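Local coordinates for fimbrial protein MyfA,Fimbrial protein MyfA,Fimbrial protein MyfA (Yersinia enterocolitica, PDB 5LND) that assembles with copies of itself into Myf fimbriae, of which it is the major pilus subunit, a probable virulence factor of pathogenic Yersinia enterocolitica, at residues P23-V28 with G49-A54; D55-D60 with G97-T102; E65-W68 with W73-D76. All blocks are in the same frame, centred on the assembly; numbering follows the deposited sequence.

Interaction 1: P23-V28 with G49-A54; sequences PAFHLV and GQMVSA
Phe-25 and Met-51 meet in the interior of the domain, the aromatic ring coming from strand 22-30 and the thioether from strand 37-52. The methionine methyl does most of the touching: CE of Met-51 sits 3.3 Å from CE2 of Phe-25, and just as close to CZ, so it straddles one bond of the ring in a tight fit. It approaches on a slant. The sulfur lies further back, with SD of Met-51 5.3 Å from the centroid of the Phe-25 ring and 56° off the ring normal, a Met-aromatic contact of oblique geometry. What brings the methyl round is the bend at the end of an otherwise extended methionine chain, where chi3 is -36°. Lower down, Met-51 CB is 4.0 Å from Phe-25 CE2, and Ala-24 CB lies at the limit of contact, 4.5 Å from Met-51 SD.

Ala-24 and Phe-25 both point toward Met-51 although they are successive residues, because together they face Phe-86 of strand 81-88 in a classic beta bulge. Phe-25 also stacks on Phe-6, and Phe-25 and Met-51 both touch Lys-128. Lys-128 belongs to strand 118-130, probably the donor strand of this self-complemented subunit. Apolar side chains meeting between two sheets, with no backbone bond joining them, make the core of an Ig-like beta sandwich.

Interaction 2: D55-D60 with G97-T102; sequences DGTRVD and GEYQFT
This is a buried side-chain contact without hydrogen bonds across it, within one sheet: Tyr-99 of strand 97-108 reaches past strand 37-52 to Thr-57, in the turn just before strand 58-60, and to Val-59 within that strand. Strand 37-52 lies between the two, bonded through its backbone to Val-59 on one flank and to Gln-100 on the other. The tyrosine ring is met at several places. The carbonyl oxygen of Thr-57 comes to its edge, near the ring plane, 3.4 Å from Tyr-99 CE1. The Val-59 side chain runs at about a right angle to that of Tyr-99, and its CG2 methyl comes to the ring on a slant, 3.7 Å from Tyr-99 CE1; with CG1 anti to the valine's own N (chi1 -178°), CG2 is the branch left to make this approach. At the phenol end, Thr-57 CG2 lies 4.0 Å from Tyr-99 OH.

Thr-57 is held from its own side by Asp-55, whose OD1 takes a weak bond from the backbone N of Thr-57 at 3.4 Å and lies 3.0 Å from Thr-57 OG1. The turn and the first strand residue also face the second subunit, where Glu-80 of that chain accepts a hydrogen bond from Arg-58 N.

The phenol's hydrogen bond goes to the backbone oxygen of Lys-95, four residues earlier. A tyrosine near the start of an antiparallel strand, bonded back in this way to the connection that leads into it, fits the tyrosine corner known from Greek-key beta proteins.

Interaction 3: E65-W68 with W73-D76; sequences ELSW and WWID
Ser-67 and Trp-74 exchange two backbone hydrogen bonds as an antiparallel hydrogen-bonded pair: Ser-67 N to Trp-74 O at 2.8 Å and Trp-74 N to Ser-67 O, also 2.8 Å. Ser-67 O is used again, receiving a CA-H...O contact from Trp-73 CA at 3.1 Å. A third, weak bond runs from the indole NE1 of Trp-74 to Trp-68 O over 3.5 Å.

Aromatic contacts line both faces of the hairpin. Trp-68 and Trp-73, a non-hydrogen-bonded pair, meet edge-to-face: the six-membered ring of Trp-68 drives its CZ3 corner over the centre of the Trp-73 indole, with the planes at 70°. On the other face, which carries Ser-67 and Trp-74, the indole of Trp-74 folds over its partner, with chi1 of 67° placing CG between its N and carbonyl carbon, and Ser-67 CB makes a CH-pi contact 3.7 Å from the centroid of the Trp-74 five-membered ring.

Apolar packing completes the contact around Leu-66, whose two methyls divide the work. CD1 of Leu-66 rests 3.6 Å from Trp-73 CB, while its CD2 lies 3.9 Å from Ile-75 CG2.

Strand 72-75 is bonded on its other edge to strand 37-52, through Trp-73 with Val-40 and Ile-75 with Trp-38. Inward, Leu-66 packs on Ala-84 and Phe-86 of strand 81-88, and Trp-73 meets Phe-86 edge-to-face, so the hairpin and the residue leading into it abut the opposite sheet as well.

Interactions 1 and 2 are buried, whereas interaction 3 lies largely at the surface, with Trp-73 as its buried member. Interaction 1 joins the two sheets of the sandwich through side chains; interaction 2 stays within one sheet, between strands flanking 37-52; interaction 3 is a local hairpin and, of the three, alone has hydrogen bonds across its segments. Strand 37-52 ties them together. Met-51 CE packs 3.2 Å from Tyr-99 O, and Gln-50 hydrogen-bonds Arg-58 and Asp-60, connecting interactions 1 and 2. Trp-73 reaches inward to a segment of each: its CH2 lies 3.7 Å from Gly-49 CA, and its CZ3 4.1 Å from Phe-101 CZ.

Interaction 1: P23-V28 with G49-A54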
loop_
_atom_site.group_PDB
_atom_site.type_symbol
_atom_site.label_atom_id
_atom_site.label_comp_id
_atom_site.label_asym_id
_atom_site.label_seq_id
_atom_site.Cartn_x
_atom_site.Cartn_y
_atom_site.Cartn_z
ATOM N N PRO B 23 10.226 -11.741 -11.324
ATOM C CA PRO B 23 9.016 -12.241 -11.989
ATOM C C PRO B 23 7.865 -12.475 -11.020
ATOM O O PRO B 23 8.054 -13.017 -9.930
ATOM C CB PRO B 23 9.477 -13.569 -12.598
ATOM C CG PRO B 23 10.944 -13.377 -12.815
ATOM C CD PRO B 23 11.399 -12.577 -11.633
ATOM N N ALA B 24 6.672 -12.057 -11.424
ATOM C CA ALA B 24 5.487 -12.194 -10.588
ATOM C C ALA B 24 4.336 -12.877 -11.321
ATOM O O ALA B 24 3.618 -13.690 -10.739
ATOM C CB ALA B 24 5.052 -10.840 -10.064
ATOM N N PHE B 25 4.152 -12.517 -12.587
ATOM C CA PHE B 25 3.079 -13.078 -13.399
ATOM C C PHE B 25 3.576 -13.447 -14.786
ATOM O O PHE B 25 4.500 -12.826 -15.310
ATOM C CB PHE B 25 1.922 -12.084 -13.558
ATOM C CG PHE B 25 1.189 -11.767 -12.283
ATOM C CD1 PHE B 25 0.447 -12.737 -11.623
ATOM C CD2 PHE B 25 1.211 -10.483 -11.766
ATOM C CE1 PHE B 25 -0.230 -12.432 -10.452
ATOM C CE2 PHE B 25 0.525 -10.176 -10.609
ATOM C CZ PHE B 25 -0.192 -11.155 -9.954
ATOM N N HIS B 26 2.941 -14.453 -15.379
ATOM C CA HIS B 26 3.221 -14.813 -16.758
ATOM C C HIS B 26 1.935 -14.835 -17.566
ATOM O O HIS B 26 0.929 -15.399 -17.127
ATOM C CB HIS B 26 3.912 -16.167 -16.838
ATOM C CG HIS B 26 4.287 -16.572 -18.231
ATOM N ND1 HIS B 26 5.295 -15.956 -18.942
ATOM C CD2 HIS B 26 3.793 -17.539 -19.043
ATOM C CE1 HIS B 26 5.406 -16.525 -20.129
ATOM N NE2 HIS B 26 4.506 -17.489 -20.215
ATOM N N LEU B 27 1.982 -14.226 -18.748
ATOM C CA LEU B 27 0.805 -14.075 -19.589
ATOM C C LEU B 27 1.047 -14.676 -20.958
ATOM O O LEU B 27 2.123 -14.510 -21.525
ATOM C CB LEU B 27 0.471 -12.591 -19.744
ATOM C CG LEU B 27 -0.518 -12.234 -20.858
ATOM C CD1 LEU B 27 -1.899 -12.706 -20.529
ATOM C CD2 LEU B 27 -0.507 -10.750 -21.096
ATOM N N VAL B 28 0.050 -15.384 -21.485
ATOM C CA VAL B 28 0.121 -15.921 -22.839
ATOM C C VAL B 28 -1.136 -15.574 -23.616
ATOM O O VAL B 28 -2.229 -15.991 -23.247
ATOM C CB VAL B 28 0.296 -17.450 -22.838
ATOM C CG1 VAL B 28 0.410 -17.962 -24.255
ATOM C CG2 VAL B 28 1.529 -17.831 -22.052
ATOM N N GLY B 49 -1.483 -0.040 -13.202
ATOM C CA GLY B 49 -0.533 -1.088 -13.525
ATOM C C GLY B 49 0.044 -1.760 -12.290
ATOM O O GLY B 49 1.230 -2.086 -12.254
ATOM N N GLN B 50 -0.784 -1.973 -11.271
ATOM C CA GLN B 50 -0.296 -2.517 -10.004
ATOM C C GLN B 50 -0.898 -3.864 -9.630
ATOM O O GLN B 50 -2.017 -4.171 -10.007
ATOM C CB GLN B 50 -0.563 -1.535 -8.862
ATOM C CG GLN B 50 0.388 -0.362 -8.809
ATOM C CD GLN B 50 -0.071 0.786 -9.664
ATOM O OE1 GLN B 50 -1.249 1.124 -9.677
ATOM N NE2 GLN B 50 0.861 1.393 -10.391
ATOM N N MET B 51 -0.141 -4.662 -8.881
ATOM C CA MET B 51 -0.725 -5.773 -8.143
ATOM C C MET B 51 -1.058 -5.261 -6.735
ATOM O O MET B 51 -0.332 -4.436 -6.185
ATOM C CB MET B 51 0.199 -6.998 -8.152
ATOM C CG MET B 51 1.439 -6.884 -7.302
ATOM S SD MET B 51 2.564 -8.302 -7.383
ATOM C CE MET B 51 1.445 -9.660 -7.509
ATOM N N VAL B 52 -2.178 -5.712 -6.177
ATOM C CA VAL B 52 -2.707 -5.133 -4.944
ATOM C C VAL B 52 -3.045 -6.207 -3.903
ATOM O O VAL B 52 -3.775 -7.156 -4.200
ATOM C CB VAL B 52 -3.966 -4.291 -5.244
ATOM C CG1 VAL B 52 -4.492 -3.621 -3.993
ATOM C CG2 VAL B 52 -3.660 -3.247 -6.271
ATOM N N SER B 53 -2.522 -6.060 -2.684
ATOM C CA SER B 53 -2.772 -7.042 -1.624
ATOM C C SER B 53 -4.056 -6.767 -0.838
ATOM O O SER B 53 -4.713 -5.754 -1.035
ATOM C CB SER B 53 -1.590 -7.136 -0.667
ATOM O OG SER B 53 -1.463 -5.962 0.095
ATOM N N ALA B 54 -4.410 -7.676 0.064
ATOM C CA ALA B 54 -5.679 -7.585 0.782
ATOM C C ALA B 54 -5.878 -6.294 1.549
ATOM O O ALA B 54 -7.008 -5.828 1.642
ATOM C CB ALA B 54 -5.872 -8.765 1.701
#

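Interaction 2: D55-D60 with G97-T102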
loop_
_atom_site.group_PDB
_atom_site.type_symbol
_atom_site.label_atom_id
_atom_site.label_comp_id
_atom_site.label_asym_id
_atom_site.label_seq_id
_atom_site.Cartn_x
_atom_site.Cartn_y
_atom_site.Cartn_z
ATOM N N ASP B 55 -4.809 -5.745 2.126
ATOM C CA ASP B 55 -4.915 -4.499 2.887
ATOM C C ASP B 55 -4.749 -3.274 2.006
ATOM O O ASP B 55 -4.818 -2.144 2.481
ATOM C CB ASP B 55 -3.952 -4.461 4.085
ATOM C CG ASP B 55 -2.507 -4.672 3.693
ATOM O OD1 ASP B 55 -2.203 -4.632 2.492
ATOM O OD2 ASP B 55 -1.661 -4.858 4.594
ATOM N N GLY B 56 -4.522 -3.502 0.720
ATOM C CA GLY B 56 -4.458 -2.412 -0.232
ATOM C C GLY B 56 -3.081 -1.964 -0.685
ATOM O O GLY B 56 -2.972 -1.069 -1.512
ATOM N N THR B 57 -2.032 -2.568 -0.147
ATOM C CA THR B 57 -0.674 -2.202 -0.532
ATOM C C THR B 57 -0.467 -2.490 -2.013
ATOM O O THR B 57 -0.837 -3.559 -2.491
ATOM C CB THR B 57 0.383 -2.986 0.277
ATOM O OG1 THR B 57 0.098 -2.879 1.675
ATOM C CG2 THR B 57 1.771 -2.433 0.030
ATOM N N ARG B 58 0.141 -1.552 -2.732
ATOM C CA ARG B 58 0.308 -1.675 -4.178
ATOM C C ARG B 58 1.771 -1.887 -4.554
ATOM O O ARG B 58 2.670 -1.366 -3.891
ATOM C CB ARG B 58 -0.232 -0.418 -4.865
ATOM C CG ARG B 58 -1.604 0.004 -4.359
ATOM C CD ARG B 58 -2.053 1.342 -4.928
ATOM N NE ARG B 58 -2.240 1.279 -6.370
ATOM C CZ ARG B 58 -3.291 0.725 -6.973
ATOM N NH1 ARG B 58 -4.270 0.168 -6.266
ATOM N NH2 ARG B 58 -3.358 0.719 -8.295
ATOM N N VAL B 59 2.006 -2.667 -5.606
ATOM C CA VAL B 59 3.344 -2.831 -6.177
ATOM C C VAL B 59 3.282 -2.695 -7.692
ATOM O O VAL B 59 2.515 -3.398 -8.339
ATOM C CB VAL B 59 3.950 -4.197 -5.824
ATOM C CG1 VAL B 59 5.363 -4.315 -6.383
ATOM C CG2 VAL B 59 3.960 -4.387 -4.329
ATOM N N ASP B 60 4.086 -1.797 -8.253
ATOM C CA ASP B 60 4.094 -1.586 -9.695
ATOM C C ASP B 60 4.494 -2.838 -10.456
ATOM O O ASP B 60 5.317 -3.620 -9.982
ATOM C CB ASP B 60 5.045 -0.448 -10.059
ATOM C CG ASP B 60 4.589 0.879 -9.515
ATOM O OD1 ASP B 60 3.375 1.028 -9.278
ATOM O OD2 ASP B 60 5.440 1.771 -9.320
ATOM N N GLY B 97 2.256 -10.378 1.508
ATOM C CA GLY B 97 0.850 -10.291 1.163
ATOM C C GLY B 97 0.451 -11.165 -0.005
ATOM O O GLY B 97 1.296 -11.755 -0.674
ATOM N N GLU B 98 -0.849 -11.260 -0.242
ATOM C CA GLU B 98 -1.346 -11.939 -1.421
ATOM C C GLU B 98 -1.758 -10.861 -2.398
ATOM O O GLU B 98 -2.791 -10.219 -2.223
ATOM C CB GLU B 98 -2.536 -12.823 -1.056
ATOM C CG GLU B 98 -2.225 -13.850 0.024
ATOM C CD GLU B 98 -1.187 -14.847 -0.426
ATOM O OE1 GLU B 98 -1.246 -15.268 -1.598
ATOM O OE2 GLU B 98 -0.305 -15.202 0.382
ATOM N N TYR B 99 -0.943 -10.639 -3.419
ATOM C CA TYR B 99 -1.178 -9.510 -4.299
ATOM C C TYR B 99 -1.872 -9.908 -5.579
ATOM O O TYR B 99 -1.372 -10.732 -6.338
ATOM C CB TYR B 99 0.127 -8.835 -4.649
ATOM C CG TYR B 99 0.851 -8.152 -3.529
ATOM C CD1 TYR B 99 0.705 -6.790 -3.326
ATOM C CD2 TYR B 99 1.731 -8.851 -2.715
ATOM C CE1 TYR B 99 1.389 -6.146 -2.333
ATOM C CE2 TYR B 99 2.422 -8.212 -1.712
ATOM C CZ TYR B 99 2.240 -6.862 -1.527
ATOM O OH TYR B 99 2.922 -6.208 -0.537
ATOM N N GLN B 100 -3.014 -9.285 -5.828
ATOM C CA GLN B 100 -3.827 -9.633 -6.976
ATOM C C GLN B 100 -3.715 -8.615 -8.095
ATOM O O GLN B 100 -3.748 -7.412 -7.868
ATOM C CB GLN B 100 -5.286 -9.750 -6.552
ATOM C CG GLN B 100 -6.186 -10.316 -7.617
ATOM C CD GLN B 100 -7.651 -10.256 -7.234
ATOM O OE1 GLN B 100 -8.107 -9.296 -6.613
ATOM N NE2 GLN B 100 -8.402 -11.281 -7.620
ATOM N N PHE B 101 -3.572 -9.109 -9.312
ATOM C CA PHE B 101 -3.741 -8.263 -10.470
ATOM C C PHE B 101 -4.985 -8.710 -11.221
ATOM O O PHE B 101 -5.203 -9.901 -11.445
ATOM C CB PHE B 101 -2.516 -8.305 -11.374
ATOM C CG PHE B 101 -2.662 -7.475 -12.607
ATOM C CD1 PHE B 101 -2.349 -6.123 -12.587
ATOM C CD2 PHE B 101 -3.134 -8.040 -13.788
ATOM C CE1 PHE B 101 -2.491 -5.355 -13.728
ATOM C CE2 PHE B 101 -3.280 -7.281 -14.931
ATOM C CZ PHE B 101 -2.962 -5.937 -14.902
ATOM N N THR B 102 -5.805 -7.733 -11.585
ATOM C CA THR B 102 -6.946 -7.953 -12.442
ATOM C C THR B 102 -6.766 -7.090 -13.675
ATOM O O THR B 102 -6.226 -5.979 -13.607
ATOM C CB THR B 102 -8.264 -7.595 -11.732
ATOM O OG1 THR B 102 -8.210 -6.253 -11.226
ATOM C CG2 THR B 102 -8.509 -8.544 -10.585
#

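Interaction 3: E65-W68 with W73-D76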
loop_
_atom_site.group_PDB
_atom_site.type_symbol
_atom_site.label_atom_id
_atom_site.label_comp_id
_atom_site.label_asym_id
_atom_site.label_seq_id
_atom_site.Cartn_x
_atom_site.Cartn_y
_atom_site.Cartn_z
ATOM N N GLU B 65 8.295 -6.958 -22.580
ATOM C CA GLU B 65 7.729 -7.487 -23.804
ATOM C C GLU B 65 6.625 -6.609 -24.372
ATOM O O GLU B 65 6.289 -6.735 -25.541
ATOM C CB GLU B 65 7.188 -8.900 -23.578
ATOM C CG GLU B 65 8.232 -9.919 -23.122
ATOM C CD GLU B 65 8.577 -9.779 -21.661
ATOM O OE1 GLU B 65 7.687 -9.403 -20.879
ATOM O OE2 GLU B 65 9.740 -10.017 -21.297
ATOM N N LEU B 66 6.061 -5.723 -23.556
ATOM C CA LEU B 66 4.949 -4.890 -24.008
ATOM C C LEU B 66 5.234 -3.399 -23.864
ATOM O O LEU B 66 5.995 -2.975 -23.001
ATOM C CB LEU B 66 3.659 -5.243 -23.267
ATOM C CG LEU B 66 3.243 -6.704 -23.095
ATOM C CD1 LEU B 66 2.018 -6.752 -22.228
ATOM C CD2 LEU B 66 2.945 -7.388 -24.393
ATOM N N SER B 67 4.622 -2.613 -24.736
ATOM C CA SER B 67 4.728 -1.174 -24.665
ATOM C C SER B 67 3.630 -0.682 -23.754
ATOM O O SER B 67 2.742 -1.434 -23.379
ATOM C CB SER B 67 4.596 -0.557 -26.051
ATOM O OG SER B 67 5.732 -0.826 -26.833
ATOM N N TRP B 68 3.705 0.585 -23.396
ATOM C CA TRP B 68 2.752 1.167 -22.482
ATOM C C TRP B 68 2.226 2.420 -23.139
ATOM O O TRP B 68 2.943 3.089 -23.891
ATOM C CB TRP B 68 3.455 1.475 -21.167
ATOM C CG TRP B 68 2.653 2.198 -20.142
ATOM C CD1 TRP B 68 2.650 3.541 -19.913
ATOM C CD2 TRP B 68 1.775 1.622 -19.164
ATOM N NE1 TRP B 68 1.813 3.843 -18.868
ATOM C CE2 TRP B 68 1.261 2.682 -18.390
ATOM C CE3 TRP B 68 1.363 0.318 -18.878
ATOM C CZ2 TRP B 68 0.358 2.473 -17.343
ATOM C CZ3 TRP B 68 0.469 0.113 -17.843
ATOM C CH2 TRP B 68 -0.026 1.183 -17.091
ATOM N N TRP B 73 -0.931 -1.712 -21.192
ATOM C CA TRP B 73 0.125 -2.237 -22.033
ATOM C C TRP B 73 -0.444 -2.592 -23.389
ATOM O O TRP B 73 -1.632 -2.876 -23.519
ATOM C CB TRP B 73 0.794 -3.456 -21.405
ATOM C CG TRP B 73 1.603 -3.157 -20.176
ATOM C CD1 TRP B 73 2.887 -2.707 -20.123
ATOM C CD2 TRP B 73 1.175 -3.306 -18.817
ATOM N NE1 TRP B 73 3.283 -2.568 -18.816
ATOM C CE2 TRP B 73 2.249 -2.926 -17.994
ATOM C CE3 TRP B 73 -0.016 -3.724 -18.221
ATOM C CZ2 TRP B 73 2.166 -2.955 -16.597
ATOM C CZ3 TRP B 73 -0.095 -3.751 -16.845
ATOM C CH2 TRP B 73 0.984 -3.364 -16.048
ATOM N N TRP B 74 0.402 -2.555 -24.406
ATOM C CA TRP B 74 -0.024 -2.908 -25.748
ATOM C C TRP B 74 1.172 -3.386 -26.541
ATOM O O TRP B 74 2.318 -3.147 -26.169
ATOM C CB TRP B 74 -0.660 -1.709 -26.443
ATOM C CG TRP B 74 0.307 -0.616 -26.726
ATOM C CD1 TRP B 74 0.770 0.305 -25.848
ATOM C CD2 TRP B 74 0.921 -0.313 -27.987
ATOM N NE1 TRP B 74 1.642 1.159 -26.473
ATOM C CE2 TRP B 74 1.749 0.804 -27.789
ATOM C CE3 TRP B 74 0.849 -0.878 -29.259
ATOM C CZ2 TRP B 74 2.507 1.365 -28.817
ATOM C CZ3 TRP B 74 1.603 -0.321 -30.277
ATOM C CH2 TRP B 74 2.415 0.792 -30.051
ATOM N N ILE B 75 0.895 -4.064 -27.639
ATOM C CA ILE B 75 1.938 -4.518 -28.527
ATOM C C ILE B 75 1.296 -4.748 -29.886
ATOM O O ILE B 75 0.122 -5.136 -29.972
ATOM C CB ILE B 75 2.612 -5.806 -27.985
ATOM C CG1 ILE B 75 3.932 -6.085 -28.703
ATOM C CG2 ILE B 75 1.677 -6.994 -28.086
ATOM C CD1 ILE B 75 4.631 -7.345 -28.207
ATOM N N ASP B 76 2.039 -4.453 -30.948
ATOM C CA ASP B 76 1.625 -4.867 -32.279
ATOM C C ASP B 76 2.358 -6.156 -32.612
ATOM O O ASP B 76 3.523 -6.129 -33.009
ATOM C CB ASP B 76 1.962 -3.809 -33.325
ATOM C CG ASP B 76 1.059 -2.602 -33.269
ATOM O OD1 ASP B 76 -0.073 -2.681 -32.765
ATOM O OD2 ASP B 76 1.511 -1.559 -33.756
#